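Uncharacterized protein YLR132C (Kluyveromyces marxianus, PDB 6PFQ) is the Usb1 U6 snRNA phosphodiesterase, a 2H-superfamily enzyme that probably trims U6 snRNA as an exoribonuclease. Local coordinates at residues L16-K21 and A196-R201; F114-L119 and H154-V159. One frame throughout, in Å; residues are numbered along the deposited sequence.

Contact 1. Residues L16-K21 and A196-R201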
loop_
_atom_site.group_PDB
_atom_site.type_symbol
_atom_site.label_atom_id
_atom_site.label_comp_id
_atom_site.label_asym_id
_atom_site.label_seq_id
_atom_site.Cartn_x
_atom_site.Cartn_y
_atom_site.Cartn_z
ATOM N N LEU A 16 6.457 -7.163 -1.245
ATOM C CA LEU A 16 7.438 -7.137 -0.152
ATOM C C LEU A 16 7.265 -8.396 0.696
ATOM O O LEU A 16 6.319 -8.501 1.485
ATOM C CB LEU A 16 7.272 -5.890 0.737
ATOM C CG LEU A 16 7.089 -4.562 0.006
ATOM C CD1 LEU A 16 6.857 -3.471 1.057
ATOM C CD2 LEU A 16 8.357 -4.249 -0.828
ATOM N N ARG A 17 8.161 -9.359 0.532
ATOM C CA ARG A 17 8.106 -10.571 1.336
ATOM C C ARG A 17 8.939 -10.355 2.588
ATOM O O ARG A 17 10.111 -9.985 2.492
ATOM C CB ARG A 17 8.583 -11.774 0.524
ATOM C CG ARG A 17 7.676 -12.057 -0.705
ATOM C CD ARG A 17 8.262 -13.143 -1.626
ATOM N NE ARG A 17 8.734 -14.262 -0.819
ATOM C CZ ARG A 17 7.974 -15.312 -0.507
ATOM N NH1 ARG A 17 6.721 -15.382 -0.944
ATOM N NH2 ARG A 17 8.460 -16.277 0.250
ATOM N N LEU A 18 8.313 -10.518 3.755
ATOM C CA LEU A 18 8.978 -10.288 5.036
ATOM C C LEU A 18 9.751 -11.516 5.474
ATOM O O LEU A 18 9.285 -12.651 5.322
ATOM C CB LEU A 18 7.961 -9.933 6.134
ATOM C CG LEU A 18 7.450 -8.490 6.221
ATOM C CD1 LEU A 18 6.760 -8.056 4.938
ATOM C CD2 LEU A 18 6.545 -8.365 7.423
ATOM N N ASP A 19 10.927 -11.290 6.021
ATOM C CA ASP A 19 11.654 -12.393 6.611
ATOM C C ASP A 19 11.163 -12.606 8.029
ATOM O O ASP A 19 10.315 -11.875 8.541
ATOM C CB ASP A 19 13.165 -12.149 6.573
ATOM C CG ASP A 19 13.607 -10.979 7.433
ATOM O OD1 ASP A 19 12.921 -10.559 8.377
ATOM O OD2 ASP A 19 14.702 -10.474 7.178
ATOM N N SER A 20 11.719 -13.632 8.676
ATOM C CA SER A 20 11.277 -13.999 10.015
ATOM C C SER A 20 11.402 -12.842 10.999
ATOM O O SER A 20 10.480 -12.591 11.790
ATOM C CB SER A 20 12.087 -15.204 10.496
ATOM O OG SER A 20 11.725 -15.498 11.812
ATOM N N LYS A 21 12.529 -12.119 10.972
ATOM C CA LYS A 21 12.698 -11.020 11.919
ATOM C C LYS A 21 11.677 -9.908 11.668
ATOM O O LYS A 21 11.107 -9.357 12.612
ATOM C CB LYS A 21 14.104 -10.437 11.844
ATOM C CG LYS A 21 14.267 -9.255 12.789
ATOM C CD LYS A 21 15.710 -8.799 12.959
ATOM C CE LYS A 21 15.871 -8.006 14.254
ATOM N NZ LYS A 21 15.141 -8.626 15.412
ATOM N N ALA A 196 13.646 0.922 11.059
ATOM C CA ALA A 196 15.004 0.409 10.899
ATOM C C ALA A 196 14.997 -0.963 10.233
ATOM O O ALA A 196 15.961 -1.337 9.560
ATOM C CB ALA A 196 15.716 0.353 12.263
ATOM N N ASN A 197 13.925 -1.728 10.390
ATOM C CA ASN A 197 13.948 -3.123 9.977
ATOM C C ASN A 197 13.090 -3.460 8.763
ATOM O O ASN A 197 13.345 -4.484 8.112
ATOM C CB ASN A 197 13.483 -3.989 11.141
ATOM C CG ASN A 197 14.540 -4.114 12.187
ATOM O OD1 ASN A 197 15.431 -4.939 12.051
ATOM N ND2 ASN A 197 14.482 -3.264 13.219
ATOM N N LEU A 198 12.056 -2.669 8.482
ATOM C CA LEU A 198 11.128 -2.956 7.384
ATOM C C LEU A 198 11.650 -2.248 6.133
ATOM O O LEU A 198 11.141 -1.214 5.671
ATOM C CB LEU A 198 9.696 -2.539 7.762
ATOM C CG LEU A 198 8.863 -3.640 8.489
ATOM C CD1 LEU A 198 8.587 -4.831 7.550
ATOM C CD2 LEU A 198 9.519 -4.124 9.798
ATOM N N GLN A 199 12.760 -2.787 5.630
ATOM C CA GLN A 199 13.385 -2.294 4.416
ATOM C C GLN A 199 13.574 -3.461 3.451
ATOM O O GLN A 199 13.757 -4.609 3.875
ATOM C CB GLN A 199 14.731 -1.612 4.694
ATOM C CG GLN A 199 14.628 -0.603 5.834
ATOM C CD GLN A 199 15.835 0.297 5.938
ATOM O OE1 GLN A 199 16.674 0.332 5.037
ATOM N NE2 GLN A 199 15.925 1.048 7.043
ATOM N N PHE A 200 13.493 -3.149 2.157
ATOM C CA PHE A 200 13.442 -4.144 1.097
ATOM C C PHE A 200 14.169 -3.613 -0.139
ATOM O O PHE A 200 14.298 -2.404 -0.345
ATOM C CB PHE A 200 11.986 -4.499 0.727
ATOM C CG PHE A 200 11.132 -4.873 1.901
ATOM C CD1 PHE A 200 10.462 -3.900 2.623
ATOM C CD2 PHE A 200 10.985 -6.199 2.273
ATOM C CE1 PHE A 200 9.677 -4.234 3.716
ATOM C CE2 PHE A 200 10.202 -6.538 3.375
ATOM C CZ PHE A 200 9.552 -5.553 4.092
ATOM N N ARG A 201 14.611 -4.532 -0.994
ATOM C CA ARG A 201 15.068 -4.164 -2.331
ATOM C C ARG A 201 14.290 -5.000 -3.329
ATOM O O ARG A 201 14.296 -6.232 -3.235
ATOM C CB ARG A 201 16.567 -4.397 -2.512
ATOM C CG ARG A 201 17.099 -3.912 -3.870
ATOM C CD ARG A 201 18.634 -3.764 -3.892
ATOM N NE ARG A 201 19.099 -2.618 -3.118
ATOM C CZ ARG A 201 19.045 -1.347 -3.529
ATOM N NH1 ARG A 201 18.535 -1.023 -4.721
ATOM N NH2 ARG A 201 19.494 -0.392 -2.736
#
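Phe200 packs against Leu16 and Leu18 in a partly buried apolar contact, joining the end of strand 9-16 and the turn into helix 20-39 to the turn between helix 191-197 and strand 200-202. The ring lies flat on Leu16: CB of Leu16 stands 3.9 Å from the centroid of the Phe200 ring and 5° off its normal, a CH-pi contact almost over the ring centre. Leu16 CD2 also reaches CG of Phe200 at 3.9 Å. With CG of Phe200 anti to its carbonyl carbon (chi1 -52°), the ring extends toward residues 16-18, where the backbone O of Arg17 lies near its plane at the edge, 3.6 Å from CE2 of Phe200. Leu18 CD1 approaches CZ of Phe200 obliquely at 3.8 Å, and Leu18 CG meets CD1 of Leu198 at 4.1 Å. Both connections are shaped by local motifs. Asp19 is the N-cap of helix 20-39, its OD1 accepting the N-H of Gln22, while Leu198 centres an inverse gamma turn after helix 191-197. Replacing Phe200 by an alanine would probably uncover CB of Leu16 and open a gap beside CD1 of Leu18. At the outer end, the aliphatic part of Lys21 passes OD1 of Asn197, whose ND2 is bonded to the backbone O of Leu193; Gln22 NE2 further ties in the backbone O of Asn197.

Contact 2. Residues F114-L119 and H154-V159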
loop_
_atom_site.group_PDB
_atom_site.type_symbol
_atom_site.label_atom_id
_atom_site.label_comp_id
_atom_site.label_asym_id
_atom_site.label_seq_id
_atom_site.Cartn_x
_atom_site.Cartn_y
_atom_site.Cartn_z
ATOM N N PHE A 114 -6.664 1.619 6.593
ATOM C CA PHE A 114 -5.370 0.962 6.553
ATOM C C PHE A 114 -4.343 1.758 7.327
ATOM O O PHE A 114 -4.141 2.937 7.040
ATOM C CB PHE A 114 -4.915 0.845 5.102
ATOM C CG PHE A 114 -5.668 -0.222 4.331
ATOM C CD1 PHE A 114 -6.917 0.063 3.787
ATOM C CD2 PHE A 114 -5.123 -1.478 4.154
ATOM C CE1 PHE A 114 -7.641 -0.933 3.088
ATOM C CE2 PHE A 114 -5.818 -2.451 3.429
ATOM C CZ PHE A 114 -7.077 -2.157 2.910
ATOM N N LEU A 115 -3.666 1.093 8.258
ATOM C CA LEU A 115 -2.580 1.698 9.018
ATOM C C LEU A 115 -1.295 1.515 8.219
ATOM O O LEU A 115 -0.918 0.377 7.918
ATOM C CB LEU A 115 -2.473 0.989 10.378
ATOM C CG LEU A 115 -1.388 1.544 11.304
ATOM C CD1 LEU A 115 -1.782 2.939 11.822
ATOM C CD2 LEU A 115 -1.145 0.562 12.487
ATOM N N ALA A 116 -0.619 2.619 7.891
ATOM C CA ALA A 116 0.439 2.648 6.896
ATOM C C ALA A 116 1.579 3.535 7.387
ATOM O O ALA A 116 1.421 4.351 8.313
ATOM C CB ALA A 116 -0.105 3.168 5.529
ATOM N N VAL A 117 2.729 3.400 6.719
ATOM C CA VAL A 117 3.839 4.353 6.852
ATOM C C VAL A 117 4.267 4.773 5.454
ATOM O O VAL A 117 4.283 3.955 4.527
ATOM C CB VAL A 117 5.029 3.734 7.636
ATOM C CG1 VAL A 117 6.111 4.845 7.917
ATOM C CG2 VAL A 117 4.497 3.082 8.963
ATOM N N GLY A 118 4.547 6.068 5.277
ATOM C CA GLY A 118 4.963 6.550 3.970
ATOM C C GLY A 118 6.368 6.105 3.574
ATOM O O GLY A 118 7.244 5.846 4.403
ATOM N N LEU A 119 6.609 6.040 2.264
ATOM C CA LEU A 119 7.961 5.695 1.821
ATOM C C LEU A 119 8.950 6.823 2.099
ATOM O O LEU A 119 8.604 8.014 2.059
ATOM C CB LEU A 119 7.981 5.407 0.323
ATOM C CG LEU A 119 7.961 3.889 -0.013
ATOM C CD1 LEU A 119 6.662 3.231 0.543
ATOM C CD2 LEU A 119 8.056 3.665 -1.525
ATOM N N HIS A 154 3.131 4.494 0.030
ATOM C CA HIS A 154 3.156 3.992 1.404
ATOM C C HIS A 154 3.184 2.467 1.406
ATOM O O HIS A 154 2.938 1.823 0.390
ATOM C CB HIS A 154 1.927 4.480 2.179
ATOM C CG HIS A 154 0.631 3.956 1.626
ATOM N ND1 HIS A 154 -0.001 4.523 0.532
ATOM C CD2 HIS A 154 -0.153 2.919 2.023
ATOM C CE1 HIS A 154 -1.134 3.869 0.292
ATOM N NE2 HIS A 154 -1.235 2.883 1.168
ATOM N N VAL A 155 3.484 1.891 2.580
ATOM C CA VAL A 155 3.220 0.475 2.850
ATOM C C VAL A 155 2.167 0.396 3.937
ATOM O O VAL A 155 2.351 0.989 5.002
ATOM C CB VAL A 155 4.483 -0.261 3.324
ATOM C CG1 VAL A 155 4.113 -1.732 3.770
ATOM C CG2 VAL A 155 5.575 -0.185 2.234
ATOM N N SER A 156 1.086 -0.373 3.694
ATOM C CA SER A 156 0.103 -0.629 4.731
ATOM C C SER A 156 0.478 -1.875 5.528
ATOM O O SER A 156 0.905 -2.900 4.964
ATOM C CB SER A 156 -1.296 -0.804 4.139
ATOM O OG SER A 156 -1.756 0.456 3.667
ATOM N N PHE A 157 0.312 -1.785 6.849
ATOM C CA PHE A 157 0.687 -2.878 7.746
ATOM C C PHE A 157 -0.502 -3.543 8.428
ATOM O O PHE A 157 -0.391 -4.695 8.864
ATOM C CB PHE A 157 1.663 -2.372 8.821
ATOM C CG PHE A 157 2.992 -1.951 8.245
ATOM C CD1 PHE A 157 3.962 -2.896 7.966
ATOM C CD2 PHE A 157 3.240 -0.612 7.943
ATOM C CE1 PHE A 157 5.196 -2.528 7.423
ATOM C CE2 PHE A 157 4.459 -0.242 7.389
ATOM C CZ PHE A 157 5.430 -1.199 7.103
ATOM N N GLY A 158 -1.606 -2.825 8.580
ATOM C CA GLY A 158 -2.765 -3.381 9.251
ATOM C C GLY A 158 -4.007 -2.775 8.658
ATOM O O GLY A 158 -3.937 -1.758 7.968
ATOM N N VAL A 159 -5.156 -3.399 8.928
ATOM C CA VAL A 159 -6.395 -2.873 8.355
ATOM C C VAL A 159 -7.504 -3.046 9.375
ATOM O O VAL A 159 -7.656 -4.126 9.952
ATOM C CB VAL A 159 -6.723 -3.553 7.008
ATOM C CG1 VAL A 159 -6.911 -5.059 7.171
ATOM C CG2 VAL A 159 -7.969 -2.867 6.358
#
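Leu115 O takes two backbone donors from the opposite strand. The N-H of Phe157 arrives nearly straight (N-H...O 173°), with Phe157 N 2.7 Å from Leu115 O; the second bond, Gly158 N to Leu115 O at 3.3 Å, is weak. Two residues thus face one, the signature of a classic beta bulge, and the antiparallel register slips by one between Leu115 and Ala116. Within the bulge Leu115 N also donates to Gly158 O at 2.9 Å, from above the carbonyl plane. Beyond it, Val117 and Val155 form a reciprocal hydrogen-bonded pair, Val117 N to Val155 O at 3.0 Å and Val155 N to Val117 O at 2.9 Å.

Phe114, Ala116, Ser156 and Val159 send their side chains to one face. There CG2 of Val159 sits over the centre of the Phe114 ring, 3.6 Å from its centroid and 10° off the normal, a CH-pi contact. His154 has CG between its backbone N and carbonyl carbon (chi1 64°), which brings CD2 of His154 to 3.5 Å from CB of Ala116. His154 and Ser156 both bind UMP and belong to an HxS motif of the 2H superfamily; a glycerol oxygen bonds to His154 NE2 and Ser156 OG here, while Asn152 O holds His154 ND1. On the other face, CG2 of Val117 touches CE2 of Phe157 obliquely at 3.7 Å.

Tyr105 of strand 102-106 stacks on the His154 ring. Within the same sheet, Leu98 of strand 94-99 and Trp102 of strand 102-106 touch both Val117 and Phe157, while helix 20-39 covers Leu115 through Leu30 and Val33, and Phe157 through Met26.

From the N terminus, strand 9-16 runs into the first segment of contact 1, and the chain then makes helix 20-39 before travelling on to strand 112-119. Contact 2 closes the inner loop: 34 residues, including helix 121-137, separate its two segments. Helices 169-186 and 191-197 follow, and 196-201 closes the outer loop of 174 residues, so contact 2 is nested within contact 1. Contact 1 links strand 9-16, from the four-stranded sheet, to strand 200-202 of the six-stranded sheet that holds contact 2. Their centres lie about 14 Å apart, yet they touch directly: Leu16 CD1 packs 3.7 Å from Val155 CG2, and Leu198 CG 4.0 Å from Phe157 CE1.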